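Local coordinates for protein Cg3027-pa (Drosophila melanogaster, PDB 2VHH) that probably hydrolyses N-carbamoyl-beta-alanine to beta-alanine, ammonium and carbon dioxide in pyrimidine degradation, and assembles as a homooctamer, at residues Ser43-Ala48 and Phe53-Tyr58; Tyr58-Arg63 and Ser318-Pro323; Arg71-Gly76 and Ala251-Asn256; Ser81-Thr86 and Trp98-Thr103; Ile105-Glu110 and Asp336-Val341. One frame throughout, in Å; residues are numbered along the deposited sequence.

Contact 1: Ser43-Ala48 and Phe53-Tyr58; sequences SAKDIA and FDIKGY
Ala-48 and Phe-53 close a tight helix-to-strand turn at the edge of the alpha-beta-beta-alpha sandwich typical of the carbon-nitrogen hydrolases. The short segments of helix and strand run nearly antiparallel, 152° between their directions, with their axes 8.2 Å apart at the nearest point.

A single backbone hydrogen bond pins the turn: Phe-53 N donates to Ala-48 O over 3.0 Å, with a fairly straight angle of 156° at the hydrogen.

A CH-pi contact adds to it. With CG set between the backbone N and the carbonyl carbon (chi1 67°), the Phe-53 ring folds back over the helix, and Ala-48 CA lies over one face, 3.7 Å from the ring centroid. Alanine suits the spot: with nothing beyond CB, it lets the ring lie against the helix backbone. Phe-53 also touches Met-104 and Ala-107 of helix 90-110, so its side chain meets both helices.

The remaining contacts are apolar. Ile-55, the strand residue whose side chain points at the helix, suits this place because its two branches reach different turns: CD1 touches Ala-44 CB at 4.1 Å, while CG2 sits against Ala-48 CB at 3.8 Å. The aliphatic start of Lys-45 runs nearly perpendicular to it, Lys-45 CG lying 4.1 Å from Ile-55 CG2, before the chain bends and carries its ammonium group away.

Contact 2: Tyr58-Arg63 and Ser318-Pro323; sequences YRFTAR and SYVAAP
Ser-318 OG, gripped by both Gln-79 OE1 and Asn-288 N, fixes the start of the segment whose Val-320 and Ala-322 pack against the ring of Phe-60. The contact itself is wholly apolar and buried. Phe-60 comes just after strand 54-59 ends, and its side chain points at residues 318-323, with CG anti to the carbonyl carbon (chi1 -74°).

The methyl of Ala-322 lies over one face of the ring in a CH-pi contact, 3.9 Å from CB to the centroid of the Phe-60 ring and 23° off the ring normal. It is shifted toward the rim, and the closest approach is from Ala-322 CB to Phe-60 CE2 at 3.6 Å. Alanine suits this position because its lone methyl is compact enough to rest on the ring face. Two residues back along the chain, Val-320 points the same way and extends the patch: its CG1 reaches Phe-60 CE1 at 4.0 Å, the two side chains running alongside but pointing opposite ways. In an extended segment such alternate residues share a side, so two small or branched groups can meet one large ring.

The ring lies between the two layers of the alpha-beta-beta-alpha sandwich. It also touches Val-341 of strand 337-344, the neighbour of strand 54-59 in its sheet. Ala-322 rests on Phe-283 of strand 283-295 in the other sheet, and Pro-323 meets Leu-347 of helix 347-355.

Contact 3: Arg71-Gly76 and Ala251-Asn256; sequences RIVRVG and AEIVFN
Val-73 and Val-75 face Ile-253 across the interface between the two sheets of the alpha-beta-beta-alpha sandwich. Strand 72-79 belongs to one sheet and strand 253-258 to the other, and the backbones stay well apart: the nearest alpha carbons, Val-75 CA and Ile-253 CA, are 9.6 Å from each other.

Side chains alone bridge that distance. Ile-253 extends its longer branch toward the two valines, which lie two residues apart and therefore on the same side of their strand. Its CD1 stands 4.3 Å from Val-73 CG1, and Val-75 and Ile-253 lie antiparallel, side by side. Beta-branched residues fit here, being at ease in strands and compact. Ile-253 CG2 lies over a face of the Phe-255 ring on the same strand.

Where the strands begin, the core gives way to charge. The chains of Arg-71 and Glu-252 meet almost squarely, yet their guanidinium and carboxylate planes are only 23° apart, and Arg-71 NH2 forms a salt bridge with Glu-252 OE1; its modelled length is too short to be trusted. Both ends have second partners, Arg-71 NE at Asn-346 OD1 and Glu-252 OE2 at Lys-228 N. Deeper inside, Val-75 CG1 rests 4.2 Å from Ile-253 CD1.

Contact 4: Ser81-Thr86 and Trp98-Thr103; sequences SIVIPT and WNKVKT
Lys-100 reaches from helix 90-110 to the loop that leads into that helix, and it is the residue through which the helix makes this surface contact. Its side chain leaves with CG anti to the backbone N (chi1 -169°), runs on extended and bends at chi3, which brings the ammonium group to the carbonyl of Ser-81. Lys-100 NZ donates to Ser-81 O over 2.8 Å. The donor sits above the carbonyl plane, about 40° out of it. Lysine suits the place because its long chain can span from a helix to the loop and end in a group able to serve several acceptors.

Val-83 flanks the end of that chain. Its CG2 lies 3.8 Å from Lys-100 CE, so a methyl packs beside the last methylene.

Ser-81 contributes mainly its backbone oxygen; its OG is 3.5 Å from Lys-100 NZ. The two residues nevertheless share a carboxylate: Asp-336 makes a salt bridge with Lys-100 NZ through OD2 and accepts a hydrogen bond from Ser-81 OG through OD1.

The arrangement belongs to a beta-alpha-beta crossover, in which strand 72-79, this loop and helix 90-110 lead on to the parallel neighbouring strand 115-118.

Contact 5: Ile105-Glu110 and Asp336-Val341; sequences IKAAAE and DGLLVV
Helix-on-sheet packing, the outer layer of an alpha-beta-beta-alpha sandwich, is seen where Ala-107 and Ala-108 of helix 90-110 meet Leu-338 of strand 337-344. One leucine acts against two alanines, and the side-chain contacts are apolar and buried.

Leu-338 points its side chain at the helix, CG lying anti to the backbone N (chi1 162°), so that both methyls of the fork come up against the helix surface. CD2 touches the methyl of Ala-107, with 3.9 Å between Leu-338 CD2 and Ala-107 CB. The other prong, CD1, meets the next residue, Leu-338 CD1 lying 3.8 Å from Ala-108 CB.

The small alanines, with nothing beyond CB, are consistent with the close approach of helix and sheet: Ala-108 CA and Val-340 CA are 7.2 Å apart. Leucine, by contrast, provides a branched, flexible end that can spread over such a flat patch. Within its own sheet Leu-338 is flanked by Ile-55 of strand 54-59 and Ile-78 of strand 72-79, an apolar row across three adjacent strands, and Ile-105 of the helix also touches Ile-78. The helix backbone shares in the contact too, for Leu-338 CD2 comes within 3.6 Å of Ala-108 N.

How the contacts relate
Strand 337-344 ties the set together, lying between strands 54-59 and 72-79. On its helical side, contacts 1 and 5 have centres 6 Å apart and meet at Leu-338, which packs on Ile-55 and bonds through its N to Asp-54 O at 2.8 Å; Ser-43 OG to Glu-110 OE1 links the two helices. Contact 4 lies about 15 Å from contact 5, centre to centre, joined through Asp-336 and helix 90-110. The opposite face of the sheet holds contacts 2 and 3, centres about 9 Å apart, both on the side that faces the second sheet of the sandwich. Val-341 connects these to contact 5, its N bonding to Val-75 O at 3.0 Å while its side chain packs on Val-320.

Contact 1: Ser43-Ala48 and Phe53-Tyr58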
# COMPACT_ATOMS: atom_id res chain seq x y z
N SER C 43 -5.26 -58.54 26.61
CA SER C 43 -6.61 -58.67 26.06
C SER C 43 -6.75 -57.99 24.70
O SER C 43 -7.42 -58.50 23.81
CB SER C 43 -7.64 -58.09 27.04
OG SER C 43 -7.46 -56.70 27.17
N ALA C 44 -6.10 -56.84 24.57
CA ALA C 44 -6.05 -56.09 23.33
C ALA C 44 -5.33 -56.87 22.25
O ALA C 44 -5.76 -56.90 21.10
CB ALA C 44 -5.38 -54.75 23.57
N LYS C 45 -4.22 -57.50 22.63
CA LYS C 45 -3.48 -58.43 21.77
C LYS C 45 -4.31 -59.66 21.35
O LYS C 45 -4.13 -60.20 20.25
CB LYS C 45 -2.20 -58.88 22.46
CG LYS C 45 -0.97 -58.16 21.99
CD LYS C 45 0.24 -58.52 22.83
CE LYS C 45 0.33 -57.63 24.05
NZ LYS C 45 1.51 -57.96 24.89
N ASP C 46 -5.20 -60.10 22.24
CA ASP C 46 -6.09 -61.22 21.96
C ASP C 46 -7.15 -60.90 20.91
O ASP C 46 -7.30 -61.65 19.94
CB ASP C 46 -6.76 -61.75 23.24
CG ASP C 46 -5.89 -62.75 24.00
OD1 ASP C 46 -4.92 -63.29 23.41
OD2 ASP C 46 -6.18 -63.01 25.18
N ILE C 47 -7.86 -59.79 21.09
CA ILE C 47 -8.86 -59.36 20.11
C ILE C 47 -8.22 -59.18 18.73
O ILE C 47 -8.85 -59.48 17.71
CB ILE C 47 -9.59 -58.07 20.54
CG1 ILE C 47 -10.24 -58.24 21.91
CG2 ILE C 47 -10.66 -57.70 19.52
CD1 ILE C 47 -10.45 -56.95 22.68
N ALA C 48 -6.97 -58.74 18.71
CA ALA C 48 -6.23 -58.53 17.46
C ALA C 48 -5.89 -59.84 16.78
O ALA C 48 -6.06 -59.99 15.57
CB ALA C 48 -4.96 -57.74 17.74
N PHE C 53 -5.86 -59.01 12.75
CA PHE C 53 -5.24 -57.72 12.45
C PHE C 53 -4.04 -57.45 13.36
O PHE C 53 -4.02 -57.88 14.51
CB PHE C 53 -6.26 -56.57 12.49
CG PHE C 53 -6.83 -56.28 13.86
CD1 PHE C 53 -7.98 -56.93 14.31
CD2 PHE C 53 -6.27 -55.30 14.67
CE1 PHE C 53 -8.53 -56.64 15.56
CE2 PHE C 53 -6.82 -55.01 15.92
CZ PHE C 53 -7.95 -55.67 16.36
N ASP C 54 -3.04 -56.74 12.82
CA ASP C 54 -1.87 -56.30 13.58
C ASP C 54 -2.22 -55.31 14.68
O ASP C 54 -3.13 -54.49 14.53
CB ASP C 54 -0.88 -55.61 12.64
CG ASP C 54 -0.04 -56.58 11.83
OD1 ASP C 54 0.50 -57.55 12.41
OD2 ASP C 54 0.11 -56.37 10.61
N ILE C 55 -1.51 -55.39 15.80
CA ILE C 55 -1.56 -54.33 16.80
C ILE C 55 -0.15 -54.01 17.28
O ILE C 55 0.60 -54.91 17.65
CB ILE C 55 -2.53 -54.66 17.97
CG1 ILE C 55 -2.87 -53.39 18.76
CG2 ILE C 55 -1.96 -55.77 18.86
CD1 ILE C 55 -3.72 -53.58 19.99
N LYS C 56 0.22 -52.73 17.24
CA LYS C 56 1.57 -52.30 17.58
C LYS C 56 1.57 -51.01 18.39
O LYS C 56 0.92 -50.03 18.03
CB LYS C 56 2.41 -52.12 16.31
CG LYS C 56 3.13 -53.39 15.88
CD LYS C 56 3.61 -53.29 14.44
CE LYS C 56 4.03 -54.66 13.87
NZ LYS C 56 4.11 -54.62 12.38
N GLY C 57 2.29 -51.02 19.51
CA GLY C 57 2.38 -49.85 20.38
C GLY C 57 3.75 -49.20 20.38
O GLY C 57 4.77 -49.88 20.44
N TYR C 58 3.76 -47.88 20.31
CA TYR C 58 5.00 -47.11 20.42
C TYR C 58 4.80 -45.91 21.34
O TYR C 58 3.67 -45.49 21.59
CB TYR C 58 5.50 -46.65 19.05
CG TYR C 58 5.75 -47.80 18.12
CD1 TYR C 58 4.85 -48.10 17.10
CD2 TYR C 58 6.88 -48.60 18.26
CE1 TYR C 58 5.07 -49.15 16.23
CE2 TYR C 58 7.11 -49.66 17.40
CZ TYR C 58 6.20 -49.94 16.39
OH TYR C 58 6.44 -50.99 15.53

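Contact 2: Tyr58-Arg63 and Ser318-Pro323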
# COMPACT_ATOMS: atom_id res chain seq x y z
N TYR C 58 3.76 -47.88 20.31
CA TYR C 58 5.00 -47.11 20.42
C TYR C 58 4.80 -45.91 21.34
O TYR C 58 3.67 -45.49 21.59
CB TYR C 58 5.50 -46.65 19.05
CG TYR C 58 5.75 -47.80 18.12
CD1 TYR C 58 4.85 -48.10 17.10
CD2 TYR C 58 6.88 -48.60 18.26
CE1 TYR C 58 5.07 -49.15 16.23
CE2 TYR C 58 7.11 -49.66 17.40
CZ TYR C 58 6.20 -49.94 16.39
OH TYR C 58 6.44 -50.99 15.53
N ARG C 59 5.90 -45.39 21.84
CA ARG C 59 5.85 -44.31 22.80
C ARG C 59 6.72 -43.13 22.39
O ARG C 59 7.87 -43.29 21.95
CB ARG C 59 6.25 -44.79 24.19
CG ARG C 59 6.04 -43.73 25.28
CD ARG C 59 5.98 -44.34 26.66
NE ARG C 59 7.22 -45.02 26.99
CZ ARG C 59 8.26 -44.46 27.61
NH1 ARG C 59 9.36 -45.17 27.85
NH2 ARG C 59 8.20 -43.18 27.99
N PHE C 60 6.14 -41.94 22.53
CA PHE C 60 6.88 -40.70 22.43
C PHE C 60 6.83 -40.01 23.77
O PHE C 60 5.87 -40.16 24.52
CB PHE C 60 6.32 -39.80 21.34
CG PHE C 60 6.65 -40.26 19.96
CD1 PHE C 60 5.72 -40.94 19.21
CD2 PHE C 60 7.92 -40.06 19.44
CE1 PHE C 60 6.04 -41.40 17.94
CE2 PHE C 60 8.24 -40.51 18.17
CZ PHE C 60 7.30 -41.18 17.42
N THR C 61 7.88 -39.25 24.06
CA THR C 61 8.02 -38.64 25.36
C THR C 61 8.46 -37.17 25.27
O THR C 61 8.87 -36.69 24.21
CB THR C 61 8.96 -39.49 26.24
OG1 THR C 61 8.55 -39.36 27.61
CG2 THR C 61 10.45 -39.09 26.06
N ALA C 62 8.36 -36.44 26.37
CA ALA C 62 8.83 -35.07 26.43
C ALA C 62 9.66 -34.88 27.70
O ALA C 62 9.71 -35.77 28.55
CB ALA C 62 7.66 -34.11 26.41
N ARG C 63 10.32 -33.74 27.83
CA ARG C 63 11.04 -33.49 29.07
C ARG C 63 10.05 -33.02 30.12
O ARG C 63 8.96 -32.55 29.80
CB ARG C 63 12.25 -32.57 28.88
CG ARG C 63 11.98 -31.08 28.90
CD ARG C 63 13.13 -30.28 28.26
NE ARG C 63 14.47 -30.85 28.51
CZ ARG C 63 15.22 -31.47 27.60
NH1 ARG C 63 14.77 -31.63 26.36
NH2 ARG C 63 16.41 -31.95 27.93
N SER C 318 0.59 -47.03 7.70
CA SER C 318 0.27 -45.94 8.62
C SER C 318 1.36 -45.79 9.68
O SER C 318 1.93 -46.79 10.15
CB SER C 318 -1.07 -46.18 9.29
OG SER C 318 -2.05 -46.50 8.33
N TYR C 319 1.64 -44.54 10.05
CA TYR C 319 2.63 -44.27 11.09
C TYR C 319 2.30 -43.00 11.84
O TYR C 319 1.28 -42.38 11.60
CB TYR C 319 4.06 -44.25 10.53
CG TYR C 319 4.35 -43.17 9.51
CD1 TYR C 319 3.95 -43.31 8.18
CD2 TYR C 319 5.06 -42.04 9.86
CE1 TYR C 319 4.23 -42.32 7.24
CE2 TYR C 319 5.34 -41.06 8.95
CZ TYR C 319 4.93 -41.20 7.65
OH TYR C 319 5.22 -40.20 6.76
N VAL C 320 3.15 -42.63 12.79
CA VAL C 320 2.99 -41.39 13.52
C VAL C 320 4.34 -40.68 13.51
O VAL C 320 5.35 -41.28 13.86
CB VAL C 320 2.47 -41.64 14.98
CG1 VAL C 320 2.74 -40.45 15.87
CG2 VAL C 320 1.01 -41.96 14.98
N ALA C 321 4.34 -39.42 13.09
CA ALA C 321 5.54 -38.58 13.13
C ALA C 321 5.44 -37.60 14.28
O ALA C 321 4.38 -37.03 14.53
CB ALA C 321 5.71 -37.83 11.82
N ALA C 322 6.54 -37.42 15.00
CA ALA C 322 6.62 -36.49 16.13
C ALA C 322 7.31 -35.18 15.75
O ALA C 322 8.17 -35.14 14.85
CB ALA C 322 7.34 -37.13 17.28
N PRO C 323 6.95 -34.08 16.44
CA PRO C 323 7.49 -32.75 16.16
C PRO C 323 9.01 -32.63 16.22
O PRO C 323 9.57 -31.71 15.62
CB PRO C 323 6.87 -31.88 17.26
CG PRO C 323 6.39 -32.86 18.30
CD PRO C 323 5.97 -34.05 17.53

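Contact 3: Arg71-Gly76 and Ala251-Asn256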
# COMPACT_ATOMS: atom_id res chain seq x y z
N ARG C 71 1.13 -34.12 29.79
CA ARG C 71 -0.16 -34.28 29.12
C ARG C 71 -0.12 -35.52 28.23
O ARG C 71 0.02 -35.43 27.01
CB ARG C 71 -0.50 -33.01 28.33
CG ARG C 71 -1.38 -32.01 29.09
CD ARG C 71 -0.97 -30.54 28.89
NE ARG C 71 -0.34 -30.27 27.59
CZ ARG C 71 -0.98 -29.91 26.48
NH1 ARG C 71 -2.30 -29.76 26.45
NH2 ARG C 71 -0.28 -29.70 25.38
N ILE C 72 -0.24 -36.69 28.85
CA ILE C 72 -0.06 -37.95 28.13
C ILE C 72 -1.37 -38.44 27.53
O ILE C 72 -2.41 -38.43 28.18
CB ILE C 72 0.70 -39.02 28.95
CG1 ILE C 72 2.12 -38.53 29.22
CG2 ILE C 72 0.75 -40.35 28.20
CD1 ILE C 72 2.85 -39.21 30.38
N VAL C 73 -1.29 -38.84 26.27
CA VAL C 73 -2.44 -39.12 25.43
C VAL C 73 -2.14 -40.33 24.56
O VAL C 73 -1.02 -40.50 24.10
CB VAL C 73 -2.83 -37.84 24.60
CG1 VAL C 73 -3.34 -38.17 23.20
CG2 VAL C 73 -3.85 -37.01 25.35
N ARG C 74 -3.15 -41.17 24.35
CA ARG C 74 -3.00 -42.38 23.55
C ARG C 74 -3.88 -42.30 22.29
O ARG C 74 -5.09 -42.13 22.40
CB ARG C 74 -3.43 -43.57 24.41
CG ARG C 74 -2.49 -44.75 24.39
CD ARG C 74 -2.09 -45.12 25.81
NE ARG C 74 -1.82 -46.54 25.96
CZ ARG C 74 -0.97 -47.06 26.85
NH1 ARG C 74 -0.80 -48.38 26.90
NH2 ARG C 74 -0.29 -46.28 27.68
N VAL C 75 -3.27 -42.41 21.11
CA VAL C 75 -4.04 -42.37 19.87
C VAL C 75 -4.00 -43.72 19.15
O VAL C 75 -2.98 -44.40 19.14
CB VAL C 75 -3.62 -41.18 18.93
CG1 VAL C 75 -3.22 -39.96 19.74
CG2 VAL C 75 -2.51 -41.57 17.97
N GLY C 76 -5.14 -44.10 18.58
CA GLY C 76 -5.26 -45.34 17.82
C GLY C 76 -5.58 -45.02 16.38
O GLY C 76 -6.62 -44.40 16.07
N ALA C 251 -2.95 -26.47 16.30
CA ALA C 251 -3.10 -27.91 16.35
C ALA C 251 -1.90 -28.61 16.99
O ALA C 251 -0.75 -28.20 16.80
CB ALA C 251 -3.34 -28.44 14.96
N GLU C 252 -2.18 -29.68 17.72
CA GLU C 252 -1.16 -30.48 18.39
C GLU C 252 -0.98 -31.83 17.72
O GLU C 252 0.14 -32.34 17.65
CB GLU C 252 -1.54 -30.65 19.87
CG GLU C 252 -1.06 -29.47 20.69
CD GLU C 252 -1.61 -29.41 22.10
OE1 GLU C 252 -0.79 -29.24 23.03
OE2 GLU C 252 -2.86 -29.50 22.29
N ILE C 253 -2.08 -32.42 17.27
CA ILE C 253 -2.05 -33.65 16.48
C ILE C 253 -2.89 -33.41 15.23
O ILE C 253 -4.07 -33.01 15.32
CB ILE C 253 -2.59 -34.88 17.26
CG1 ILE C 253 -1.86 -35.07 18.59
CG2 ILE C 253 -2.43 -36.14 16.43
CD1 ILE C 253 -2.67 -35.83 19.64
N VAL C 254 -2.29 -33.61 14.07
CA VAL C 254 -3.02 -33.49 12.82
C VAL C 254 -3.12 -34.88 12.22
O VAL C 254 -2.10 -35.52 11.93
CB VAL C 254 -2.34 -32.52 11.83
CG1 VAL C 254 -3.13 -32.49 10.53
CG2 VAL C 254 -2.27 -31.12 12.41
N PHE C 255 -4.34 -35.35 12.05
CA PHE C 255 -4.61 -36.65 11.46
C PHE C 255 -4.66 -36.50 9.94
O PHE C 255 -5.10 -35.47 9.43
CB PHE C 255 -5.92 -37.21 12.00
CG PHE C 255 -5.88 -37.49 13.47
CD1 PHE C 255 -6.12 -36.48 14.40
CD2 PHE C 255 -5.55 -38.76 13.93
CE1 PHE C 255 -6.06 -36.74 15.76
CE2 PHE C 255 -5.49 -39.03 15.30
CZ PHE C 255 -5.75 -38.02 16.21
N ASN C 256 -4.20 -37.53 9.23
CA ASN C 256 -4.15 -37.49 7.78
C ASN C 256 -4.70 -38.79 7.18
O ASN C 256 -3.94 -39.63 6.67
CB ASN C 256 -2.71 -37.18 7.31
CG ASN C 256 -2.56 -37.16 5.78
OD1 ASN C 256 -1.68 -37.81 5.23
ND2 ASN C 256 -3.44 -36.44 5.11

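Contact 4: Ser81-Thr86 and Trp98-Thr103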
# COMPACT_ATOMS: atom_id res chain seq x y z
N SER C 81 -9.06 -52.91 5.29
CA SER C 81 -9.58 -53.12 3.95
C SER C 81 -11.10 -53.22 3.95
O SER C 81 -11.72 -53.35 5.01
CB SER C 81 -8.97 -54.39 3.33
OG SER C 81 -9.16 -55.51 4.18
N ILE C 82 -11.69 -53.15 2.76
CA ILE C 82 -13.06 -53.62 2.57
C ILE C 82 -13.14 -55.14 2.64
O ILE C 82 -12.11 -55.83 2.69
CB ILE C 82 -13.62 -53.16 1.21
CG1 ILE C 82 -12.99 -53.95 0.07
CG2 ILE C 82 -13.40 -51.67 1.02
CD1 ILE C 82 -13.72 -53.82 -1.25
N VAL C 83 -14.36 -55.67 2.65
CA VAL C 83 -14.66 -56.89 3.39
C VAL C 83 -15.37 -57.91 2.50
O VAL C 83 -14.84 -58.99 2.23
CB VAL C 83 -15.53 -56.60 4.63
CG1 VAL C 83 -15.97 -57.91 5.28
CG2 VAL C 83 -14.78 -55.73 5.62
N ILE C 84 -16.57 -57.56 2.05
CA ILE C 84 -17.25 -58.33 1.02
C ILE C 84 -17.13 -57.66 -0.34
O ILE C 84 -16.78 -56.49 -0.43
CB ILE C 84 -18.74 -58.52 1.36
CG1 ILE C 84 -19.48 -57.18 1.30
CG2 ILE C 84 -18.90 -59.17 2.73
CD1 ILE C 84 -20.94 -57.27 1.68
N PRO C 85 -17.42 -58.42 -1.39
CA PRO C 85 -17.23 -57.93 -2.77
C PRO C 85 -18.02 -56.66 -3.07
O PRO C 85 -19.11 -56.49 -2.55
CB PRO C 85 -17.74 -59.09 -3.63
CG PRO C 85 -18.58 -59.91 -2.73
CD PRO C 85 -17.99 -59.78 -1.37
N THR C 86 -17.46 -55.80 -3.91
CA THR C 86 -18.08 -54.50 -4.21
C THR C 86 -19.39 -54.62 -4.99
O THR C 86 -20.07 -53.61 -5.23
CB THR C 86 -17.12 -53.55 -4.97
OG1 THR C 86 -16.77 -54.14 -6.23
CG2 THR C 86 -15.87 -53.29 -4.17
N TRP C 98 -18.30 -51.95 9.20
CA TRP C 98 -18.69 -51.52 10.54
C TRP C 98 -18.27 -52.54 11.58
O TRP C 98 -17.58 -52.20 12.52
CB TRP C 98 -20.20 -51.34 10.64
CG TRP C 98 -20.75 -50.01 10.22
CD1 TRP C 98 -20.10 -49.02 9.53
CD2 TRP C 98 -22.09 -49.54 10.42
NE1 TRP C 98 -20.95 -47.96 9.31
CE2 TRP C 98 -22.17 -48.25 9.84
CE3 TRP C 98 -23.22 -50.08 11.04
CZ2 TRP C 98 -23.35 -47.50 9.86
CZ3 TRP C 98 -24.39 -49.33 11.07
CH2 TRP C 98 -24.45 -48.05 10.48
N ASN C 99 -18.70 -53.79 11.39
CA ASN C 99 -18.49 -54.84 12.38
C ASN C 99 -17.02 -55.16 12.61
O ASN C 99 -16.63 -55.45 13.73
CB ASN C 99 -19.29 -56.09 12.01
CG ASN C 99 -20.78 -55.83 11.99
OD1 ASN C 99 -21.31 -55.08 12.81
ND2 ASN C 99 -21.48 -56.44 11.03
N LYS C 100 -16.22 -55.08 11.55
CA LYS C 100 -14.78 -55.31 11.68
C LYS C 100 -14.10 -54.16 12.43
O LYS C 100 -13.31 -54.39 13.35
CB LYS C 100 -14.15 -55.51 10.31
CG LYS C 100 -12.73 -56.02 10.36
CD LYS C 100 -12.19 -56.28 8.98
CE LYS C 100 -12.09 -55.02 8.16
NZ LYS C 100 -11.29 -55.28 6.95
N VAL C 101 -14.43 -52.93 12.05
CA VAL C 101 -13.87 -51.75 12.71
C VAL C 101 -14.36 -51.67 14.16
O VAL C 101 -13.62 -51.21 15.03
CB VAL C 101 -14.13 -50.44 11.91
CG1 VAL C 101 -13.66 -49.21 12.66
CG2 VAL C 101 -13.41 -50.50 10.57
N LYS C 102 -15.59 -52.12 14.41
CA LYS C 102 -16.14 -52.19 15.77
C LYS C 102 -15.20 -52.93 16.73
O LYS C 102 -14.93 -52.44 17.84
CB LYS C 102 -17.49 -52.90 15.77
CG LYS C 102 -18.72 -52.01 15.91
CD LYS C 102 -19.98 -52.87 15.86
CE LYS C 102 -21.27 -52.06 15.76
NZ LYS C 102 -21.81 -51.69 17.11
N THR C 103 -14.71 -54.09 16.31
CA THR C 103 -13.81 -54.90 17.14
C THR C 103 -12.41 -54.29 17.21
O THR C 103 -11.70 -54.50 18.19
CB THR C 103 -13.75 -56.44 16.76
OG1 THR C 103 -12.39 -56.88 16.70
CG2 THR C 103 -14.42 -56.76 15.43

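Contact 5: Ile105-Glu110 and Asp336-Val341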
# COMPACT_ATOMS: atom_id res chain seq x y z
N ILE C 105 -11.92 -50.96 17.20
CA ILE C 105 -12.15 -49.88 18.14
C ILE C 105 -12.19 -50.45 19.56
O ILE C 105 -11.68 -49.83 20.49
CB ILE C 105 -13.46 -49.14 17.81
CG1 ILE C 105 -13.31 -48.34 16.52
CG2 ILE C 105 -13.89 -48.22 18.95
CD1 ILE C 105 -14.62 -47.99 15.88
N LYS C 106 -12.77 -51.63 19.71
CA LYS C 106 -12.83 -52.31 21.00
C LYS C 106 -11.42 -52.59 21.51
O LYS C 106 -11.12 -52.35 22.68
CB LYS C 106 -13.62 -53.62 20.87
CG LYS C 106 -13.87 -54.37 22.18
CD LYS C 106 -14.60 -55.70 21.92
CE LYS C 106 -14.81 -56.46 23.23
NZ LYS C 106 -14.83 -57.96 23.07
N ALA C 107 -10.55 -53.06 20.61
CA ALA C 107 -9.16 -53.34 20.94
C ALA C 107 -8.42 -52.07 21.33
O ALA C 107 -7.64 -52.06 22.28
CB ALA C 107 -8.47 -54.04 19.80
N ALA C 108 -8.68 -50.98 20.60
CA ALA C 108 -8.09 -49.68 20.88
C ALA C 108 -8.46 -49.19 22.27
O ALA C 108 -7.62 -48.67 23.00
CB ALA C 108 -8.53 -48.68 19.82
N ALA C 109 -9.73 -49.37 22.64
CA ALA C 109 -10.24 -49.04 23.97
C ALA C 109 -9.50 -49.80 25.07
O ALA C 109 -9.06 -49.21 26.06
CB ALA C 109 -11.73 -49.32 24.06
N GLU C 110 -9.35 -51.10 24.88
CA GLU C 110 -8.68 -51.95 25.86
C GLU C 110 -7.17 -51.74 25.89
O GLU C 110 -6.51 -52.11 26.85
CB GLU C 110 -9.07 -53.41 25.67
CG GLU C 110 -10.46 -53.72 26.24
CD GLU C 110 -10.87 -55.17 26.09
OE1 GLU C 110 -9.98 -56.05 26.18
OE2 GLU C 110 -12.08 -55.44 25.89
N ASP C 336 -4.54 -55.64 7.71
CA ASP C 336 -5.27 -54.72 8.59
C ASP C 336 -4.47 -54.50 9.86
O ASP C 336 -3.81 -55.41 10.36
CB ASP C 336 -6.63 -55.31 8.97
CG ASP C 336 -7.61 -55.38 7.81
OD1 ASP C 336 -7.24 -55.08 6.65
OD2 ASP C 336 -8.78 -55.75 8.07
N GLY C 337 -4.53 -53.29 10.41
CA GLY C 337 -3.80 -53.00 11.64
C GLY C 337 -4.35 -51.88 12.49
O GLY C 337 -5.10 -51.02 12.03
N LEU C 338 -3.98 -51.91 13.77
CA LEU C 338 -4.28 -50.85 14.72
C LEU C 338 -2.96 -50.37 15.27
O LEU C 338 -2.16 -51.16 15.76
CB LEU C 338 -5.16 -51.39 15.85
CG LEU C 338 -5.29 -50.62 17.16
CD1 LEU C 338 -6.02 -49.31 16.98
CD2 LEU C 338 -6.01 -51.47 18.19
N LEU C 339 -2.71 -49.06 15.18
CA LEU C 339 -1.47 -48.49 15.68
C LEU C 339 -1.76 -47.65 16.91
O LEU C 339 -2.39 -46.61 16.82
CB LEU C 339 -0.80 -47.65 14.58
CG LEU C 339 0.52 -46.91 14.88
CD1 LEU C 339 1.68 -47.86 15.18
CD2 LEU C 339 0.87 -45.99 13.72
N VAL C 340 -1.33 -48.15 18.07
CA VAL C 340 -1.48 -47.41 19.32
C VAL C 340 -0.16 -46.71 19.63
O VAL C 340 0.90 -47.33 19.63
CB VAL C 340 -1.90 -48.32 20.50
CG1 VAL C 340 -2.01 -47.52 21.77
CG2 VAL C 340 -3.23 -48.97 20.20
N VAL C 341 -0.23 -45.40 19.85
CA VAL C 341 0.95 -44.63 20.21
C VAL C 341 0.65 -43.71 21.38
O VAL C 341 -0.30 -42.93 21.35
CB VAL C 341 1.57 -43.88 18.99
CG1 VAL C 341 0.49 -43.34 18.12
CG2 VAL C 341 2.48 -42.75 19.43